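Metagenomic carboxyl esterase MGS0156 (Uncultured organism, PDB 5D8M) probably hydrolyses carboxylic ester bonds, as a carboxyl esterase. Local coordinates at residues R38-A43 with A332-E337; L105-A110 with A326-I331. All coordinates share one frame; numbering follows the deposited sequence.

Contact 1 (R38-A43 with A332-E337); sequences REIMTA and ARYVEE
Ile40 meets Arg333, Tyr334 and Glu337 from the facing side of helix 34-48, and every contact between the two segments passes through this isoleucine. Its CB already points at helix 324-338, and there the side chain forks. The short branch, CG2, stands anti to the backbone N and comes to rest 4.1 Å from CB of Arg333, the foot of that long side chain. The other branch leaves CB with CG1 anti to the carbonyl carbon (chi1 -73°) and runs on extended, which carries CD1 up against the backbone of Tyr334, with the carboxylate of Glu337 to one side. CD1 lies 3.8 Å from CA of Tyr334 and 4.0 Å from CD2 on the near side of the phenol ring, which it approaches obliquely. CD1 also has the carboxylate atom OE1 of Glu337 at 4.0 Å, a plain van der Waals contact, as the two side chains run past one another in opposite directions.

A branched, purely apolar residue suits this place, because its two branches reach different neighbours: CG2 the CB of Arg333, CD1 Tyr334 with Glu337. Arg333 offers its aliphatic base while its guanidinium end leads away to a salt bridge with Glu329, and the carboxylate of Glu337 is paired with Arg36. The ring of Tyr334 packs on Thr290 and Leu292 of strand 290-293.

The segment axes are 10.0 Å apart at closest approach, with an angle of 134° between their directions, so the helices meet at a spacing that a protruding isoleucine can bridge. The chemistry implies an interface divided by polarity: the join is chiefly apolar, with OE1 of Glu337 touching a methyl at its margin, while the charged ends of Arg333 and Glu337 find ionic partners outside the two segments.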
loop_
_atom_site.group_PDB
_atom_site.type_symbol
_atom_site.label_atom_id
_atom_site.label_comp_id
_atom_site.label_asym_id
_atom_site.label_seq_id
_atom_site.Cartn_x
_atom_site.Cartn_y
_atom_site.Cartn_z
ATOM N N ARG A 38 -14.047 9.573 -0.073
ATOM C CA ARG A 38 -15.166 8.976 0.684
ATOM C C ARG A 38 -16.460 8.993 -0.135
ATOM O O ARG A 38 -17.208 8.011 -0.187
ATOM C CB ARG A 38 -15.402 9.708 2.019
ATOM C CG ARG A 38 -16.633 9.191 2.790
ATOM C CD ARG A 38 -16.874 9.945 4.121
ATOM N NE ARG A 38 -15.673 9.963 4.970
ATOM C CZ ARG A 38 -15.284 8.977 5.772
ATOM N NH1 ARG A 38 -16.002 7.870 5.862
ATOM N NH2 ARG A 38 -14.169 9.105 6.490
ATOM N N GLU A 39 -16.696 10.119 -0.788
ATOM C CA GLU A 39 -17.856 10.310 -1.627
ATOM C C GLU A 39 -17.922 9.274 -2.757
ATOM O O GLU A 39 -18.959 8.665 -2.995
ATOM C CB GLU A 39 -17.815 11.729 -2.191
ATOM C CG GLU A 39 -19.060 12.209 -2.918
ATOM C CD GLU A 39 -18.952 13.688 -3.225
ATOM O OE1 GLU A 39 -17.829 14.231 -3.129
ATOM O OE2 GLU A 39 -19.987 14.319 -3.517
ATOM N N ILE A 40 -16.807 9.099 -3.456
ATOM C CA ILE A 40 -16.708 8.128 -4.537
ATOM C C ILE A 40 -16.907 6.704 -4.027
ATOM O O ILE A 40 -17.715 5.943 -4.584
ATOM C CB ILE A 40 -15.348 8.249 -5.244
ATOM C CG1 ILE A 40 -15.331 9.531 -6.085
ATOM C CG2 ILE A 40 -15.068 7.017 -6.112
ATOM C CD1 ILE A 40 -13.963 9.841 -6.711
HETATM N N MSE A 41 -16.200 6.338 -2.960
HETATM C CA MSE A 41 -16.266 4.953 -2.484
HETATM C C MSE A 41 -17.666 4.646 -1.953
HETATM O O MSE A 41 -18.234 3.579 -2.209
HETATM C CB MSE A 41 -15.203 4.683 -1.419
HETATM C CG MSE A 41 -15.046 3.212 -1.074
HETATM SE SE MSE A 41 -13.491 2.867 0.055
HETATM C CE MSE A 41 -13.883 0.964 0.436
ATOM N N THR A 42 -18.247 5.612 -1.262
ATOM C CA THR A 42 -19.584 5.464 -0.712
ATOM C C THR A 42 -20.668 5.263 -1.800
ATOM O O THR A 42 -21.544 4.401 -1.659
ATOM C CB THR A 42 -19.921 6.691 0.172
ATOM O OG1 THR A 42 -19.012 6.722 1.286
ATOM C CG2 THR A 42 -21.350 6.624 0.681
ATOM N N ALA A 43 -20.591 6.047 -2.878
ATOM C CA ALA A 43 -21.503 5.928 -4.019
ATOM C C ALA A 43 -21.334 4.599 -4.745
ATOM O O ALA A 43 -22.322 3.987 -5.164
ATOM C CB ALA A 43 -21.291 7.093 -4.999
ATOM N N ALA A 332 -9.274 3.736 -8.600
ATOM C CA ALA A 332 -9.248 3.917 -10.054
ATOM C C ALA A 332 -10.069 5.118 -10.505
ATOM O O ALA A 332 -9.640 5.865 -11.371
ATOM C CB ALA A 332 -9.754 2.636 -10.781
ATOM N N ARG A 333 -11.270 5.271 -9.955
ATOM C CA ARG A 333 -12.153 6.358 -10.356
ATOM C C ARG A 333 -11.653 7.715 -9.861
ATOM O O ARG A 333 -11.789 8.712 -10.575
ATOM C CB ARG A 333 -13.588 6.110 -9.865
ATOM C CG ARG A 333 -14.263 4.917 -10.570
ATOM C CD ARG A 333 -15.759 5.007 -10.433
ATOM N NE ARG A 333 -16.455 3.783 -10.819
ATOM C CZ ARG A 333 -16.884 3.515 -12.047
ATOM N NH1 ARG A 333 -16.681 4.378 -13.050
ATOM N NH2 ARG A 333 -17.527 2.380 -12.266
ATOM N N TYR A 334 -11.079 7.755 -8.656
ATOM C CA TYR A 334 -10.524 9.011 -8.114
ATOM C C TYR A 334 -9.361 9.466 -8.990
ATOM O O TYR A 334 -9.280 10.635 -9.385
ATOM C CB TYR A 334 -10.045 8.855 -6.646
ATOM C CG TYR A 334 -9.599 10.174 -6.037
ATOM C CD1 TYR A 334 -8.361 10.742 -6.368
ATOM C CD2 TYR A 334 -10.413 10.861 -5.141
ATOM C CE1 TYR A 334 -7.961 11.958 -5.837
ATOM C CE2 TYR A 334 -10.005 12.082 -4.600
ATOM C CZ TYR A 334 -8.781 12.618 -4.957
ATOM O OH TYR A 334 -8.383 13.829 -4.449
ATOM N N VAL A 335 -8.447 8.547 -9.293
ATOM C CA VAL A 335 -7.257 8.924 -10.060
ATOM C C VAL A 335 -7.624 9.324 -11.489
ATOM O O VAL A 335 -7.146 10.354 -11.998
ATOM C CB VAL A 335 -6.201 7.783 -10.070
ATOM C CG1 VAL A 335 -5.004 8.163 -10.940
ATOM C CG2 VAL A 335 -5.734 7.504 -8.649
ATOM N N GLU A 336 -8.506 8.559 -12.132
ATOM C CA GLU A 336 -8.974 8.954 -13.466
ATOM C C GLU A 336 -9.601 10.349 -13.448
ATOM O O GLU A 336 -9.351 11.173 -14.334
ATOM C CB GLU A 336 -9.986 7.959 -14.030
ATOM C CG GLU A 336 -10.541 8.427 -15.397
ATOM C CD GLU A 336 -11.558 7.471 -15.992
ATOM O OE1 GLU A 336 -11.585 6.275 -15.594
ATOM O OE2 GLU A 336 -12.321 7.916 -16.875
ATOM N N GLU A 337 -10.410 10.618 -12.433
ATOM C CA GLU A 337 -11.011 11.936 -12.286
ATOM C C GLU A 337 -9.937 12.996 -12.039
ATOM O O GLU A 337 -9.981 14.081 -12.623
ATOM C CB GLU A 337 -12.030 11.940 -11.146
ATOM C CG GLU A 337 -12.714 13.297 -10.904
ATOM C CD GLU A 337 -13.785 13.232 -9.815
ATOM O OE1 GLU A 337 -13.423 13.289 -8.618
ATOM O OE2 GLU A 337 -14.987 13.117 -10.155
#

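Contact 2 (L105-A110 with A326-I331); sequences LLFDDA and ALLEAI
The ring of Phe107 receives CD1 of Leu328 over one face, and CD2 of Leu327 lies at its edge, near the ring plane. The methyl CD1 sits 4.1 Å from the ring centroid and only 5° off the normal, a well-centred CH-pi contact, whereas the edge contact, from CZ of Phe107 to CD2 of Leu327, measures 4.2 Å. The second methyl of Leu328, CD2, rests against both CB of Phe107 (4.2 Å) and CB of Ala110 (3.7 Å). With CG anti to the backbone N (chi1 -171°), Leu328 directs both methyls across to the loop, CD1 over the ring, CD2 against the root of Phe107 and against Ala110. A small residue at 110 lets the leucine come this close.

Phe107 occupies the third position of a type II turn running from Leu105 to Asp108, and its backbone takes positive phi (52°) there. Val155 of strand 151-157 touches both Phe107 and Leu328, so the cluster continues onto the sheet. Helix 324-338 and the loop before helix 111-116 thus cover a parallel sheet at strands 151-157 and 87-92, where Leu328 touches Val155 and Leu89, consistent with the alpha/beta-hydrolase fold expected of a carboxyl esterase.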
loop_
_atom_site.group_PDB
_atom_site.type_symbol
_atom_site.label_atom_id
_atom_site.label_comp_id
_atom_site.label_asym_id
_atom_site.label_seq_id
_atom_site.Cartn_x
_atom_site.Cartn_y
_atom_site.Cartn_z
ATOM N N LEU A 105 -3.023 -13.394 -3.455
ATOM C CA LEU A 105 -2.454 -12.507 -4.454
ATOM C C LEU A 105 -3.064 -11.131 -4.276
ATOM O O LEU A 105 -4.265 -11.030 -4.022
ATOM C CB LEU A 105 -2.738 -13.016 -5.877
ATOM C CG LEU A 105 -2.154 -14.379 -6.207
ATOM C CD1 LEU A 105 -2.672 -14.859 -7.579
ATOM C CD2 LEU A 105 -0.605 -14.275 -6.182
ATOM N N LEU A 106 -2.244 -10.092 -4.442
ATOM C CA LEU A 106 -2.643 -8.715 -4.172
ATOM C C LEU A 106 -3.963 -8.343 -4.868
ATOM O O LEU A 106 -4.103 -8.516 -6.074
ATOM C CB LEU A 106 -1.533 -7.752 -4.607
ATOM C CG LEU A 106 -1.799 -6.262 -4.323
ATOM C CD1 LEU A 106 -1.868 -6.007 -2.865
ATOM C CD2 LEU A 106 -0.733 -5.369 -4.968
ATOM N N PHE A 107 -4.928 -7.856 -4.087
ATOM C CA PHE A 107 -6.222 -7.401 -4.609
ATOM C C PHE A 107 -6.929 -8.419 -5.485
ATOM O O PHE A 107 -7.685 -8.059 -6.392
ATOM C CB PHE A 107 -6.049 -6.077 -5.381
ATOM C CG PHE A 107 -6.042 -4.860 -4.477
ATOM C CD1 PHE A 107 -7.171 -4.534 -3.748
ATOM C CD2 PHE A 107 -4.916 -4.060 -4.354
ATOM C CE1 PHE A 107 -7.184 -3.448 -2.894
ATOM C CE2 PHE A 107 -4.905 -2.957 -3.516
ATOM C CZ PHE A 107 -6.039 -2.634 -2.794
ATOM N N ASP A 108 -6.689 -9.702 -5.232
ATOM C CA ASP A 108 -7.157 -10.714 -6.184
ATOM C C ASP A 108 -8.676 -10.707 -6.333
ATOM O O ASP A 108 -9.192 -10.869 -7.435
ATOM C CB ASP A 108 -6.699 -12.114 -5.765
ATOM C CG ASP A 108 -6.468 -13.030 -6.953
ATOM O OD1 ASP A 108 -5.951 -12.558 -8.010
ATOM O OD2 ASP A 108 -6.769 -14.232 -6.818
ATOM N N ASP A 109 -9.384 -10.534 -5.219
ATOM C CA ASP A 109 -10.836 -10.549 -5.247
ATOM C C ASP A 109 -11.439 -9.217 -5.733
ATOM O O ASP A 109 -12.649 -9.118 -5.922
ATOM C CB ASP A 109 -11.381 -10.912 -3.862
ATOM C CG ASP A 109 -10.883 -9.972 -2.732
ATOM O OD1 ASP A 109 -9.923 -9.149 -2.900
ATOM O OD2 ASP A 109 -11.477 -10.109 -1.634
ATOM N N ALA A 110 -10.594 -8.214 -5.951
ATOM C CA ALA A 110 -11.037 -6.905 -6.450
ATOM C C ALA A 110 -10.906 -6.724 -7.970
ATOM O O ALA A 110 -11.515 -5.837 -8.552
ATOM C CB ALA A 110 -10.252 -5.789 -5.752
ATOM N N ALA A 326 -14.431 -2.502 -3.702
ATOM C CA ALA A 326 -14.924 -1.132 -3.690
ATOM C C ALA A 326 -13.761 -0.159 -3.538
ATOM O O ALA A 326 -13.735 0.897 -4.193
ATOM C CB ALA A 326 -15.921 -0.937 -2.590
ATOM N N LEU A 327 -12.801 -0.516 -2.681
ATOM C CA LEU A 327 -11.623 0.319 -2.457
ATOM C C LEU A 327 -10.827 0.507 -3.743
ATOM O O LEU A 327 -10.457 1.631 -4.066
ATOM C CB LEU A 327 -10.709 -0.279 -1.376
ATOM C CG LEU A 327 -9.488 0.574 -0.967
ATOM C CD1 LEU A 327 -9.902 1.796 -0.101
ATOM C CD2 LEU A 327 -8.452 -0.287 -0.207
ATOM N N LEU A 328 -10.555 -0.589 -4.461
ATOM C CA LEU A 328 -9.754 -0.516 -5.677
ATOM C C LEU A 328 -10.502 0.247 -6.783
ATOM O O LEU A 328 -9.899 1.036 -7.507
ATOM C CB LEU A 328 -9.382 -1.912 -6.170
ATOM C CG LEU A 328 -8.366 -1.993 -7.312
ATOM C CD1 LEU A 328 -7.021 -1.397 -6.862
ATOM C CD2 LEU A 328 -8.183 -3.451 -7.785
ATOM N N GLU A 329 -11.805 -0.002 -6.920
ATOM C CA GLU A 329 -12.598 0.758 -7.860
ATOM C C GLU A 329 -12.630 2.257 -7.521
ATOM O O GLU A 329 -12.507 3.101 -8.417
ATOM C CB GLU A 329 -14.023 0.194 -7.940
ATOM C CG GLU A 329 -14.804 0.797 -9.100
ATOM C CD GLU A 329 -16.293 0.456 -9.085
ATOM O OE1 GLU A 329 -16.682 -0.644 -8.589
ATOM O OE2 GLU A 329 -17.085 1.303 -9.564
ATOM N N ALA A 330 -12.776 2.599 -6.243
ATOM C CA ALA A 330 -12.742 4.000 -5.836
ATOM C C ALA A 330 -11.387 4.632 -6.165
ATOM O O ALA A 330 -11.321 5.773 -6.647
ATOM C CB ALA A 330 -13.060 4.144 -4.316
ATOM N N ILE A 331 -10.313 3.895 -5.905
ATOM C CA ILE A 331 -8.981 4.377 -6.254
ATOM C C ILE A 331 -8.905 4.698 -7.753
ATOM O O ILE A 331 -8.523 5.812 -8.114
ATOM C CB ILE A 331 -7.894 3.344 -5.887
ATOM C CG1 ILE A 331 -7.736 3.248 -4.363
ATOM C CG2 ILE A 331 -6.552 3.639 -6.610
ATOM C CD1 ILE A 331 -6.953 1.999 -3.964
#

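In the fold
Both contacts use helix 324-338, close to the end of the chain: contact 2 its first part, contact 1 its second, with centres about 13 Å apart. Along the sequence contact 2 is nested within contact 1, since helix 34-48 comes first and the loop 105-110 follows before the chain returns to the shared helix. They also touch directly, for Met41, a selenomethionine here, packs on Leu327 and Ala330. Contact 2 lies nearer the centre of the chain, against strand 151-157, and contact 1 farther out, near strand 290-293. The C-terminal helix is thus packed between an N-terminal helix and a loop leading from the parallel sheet, joining distant parts of one domain.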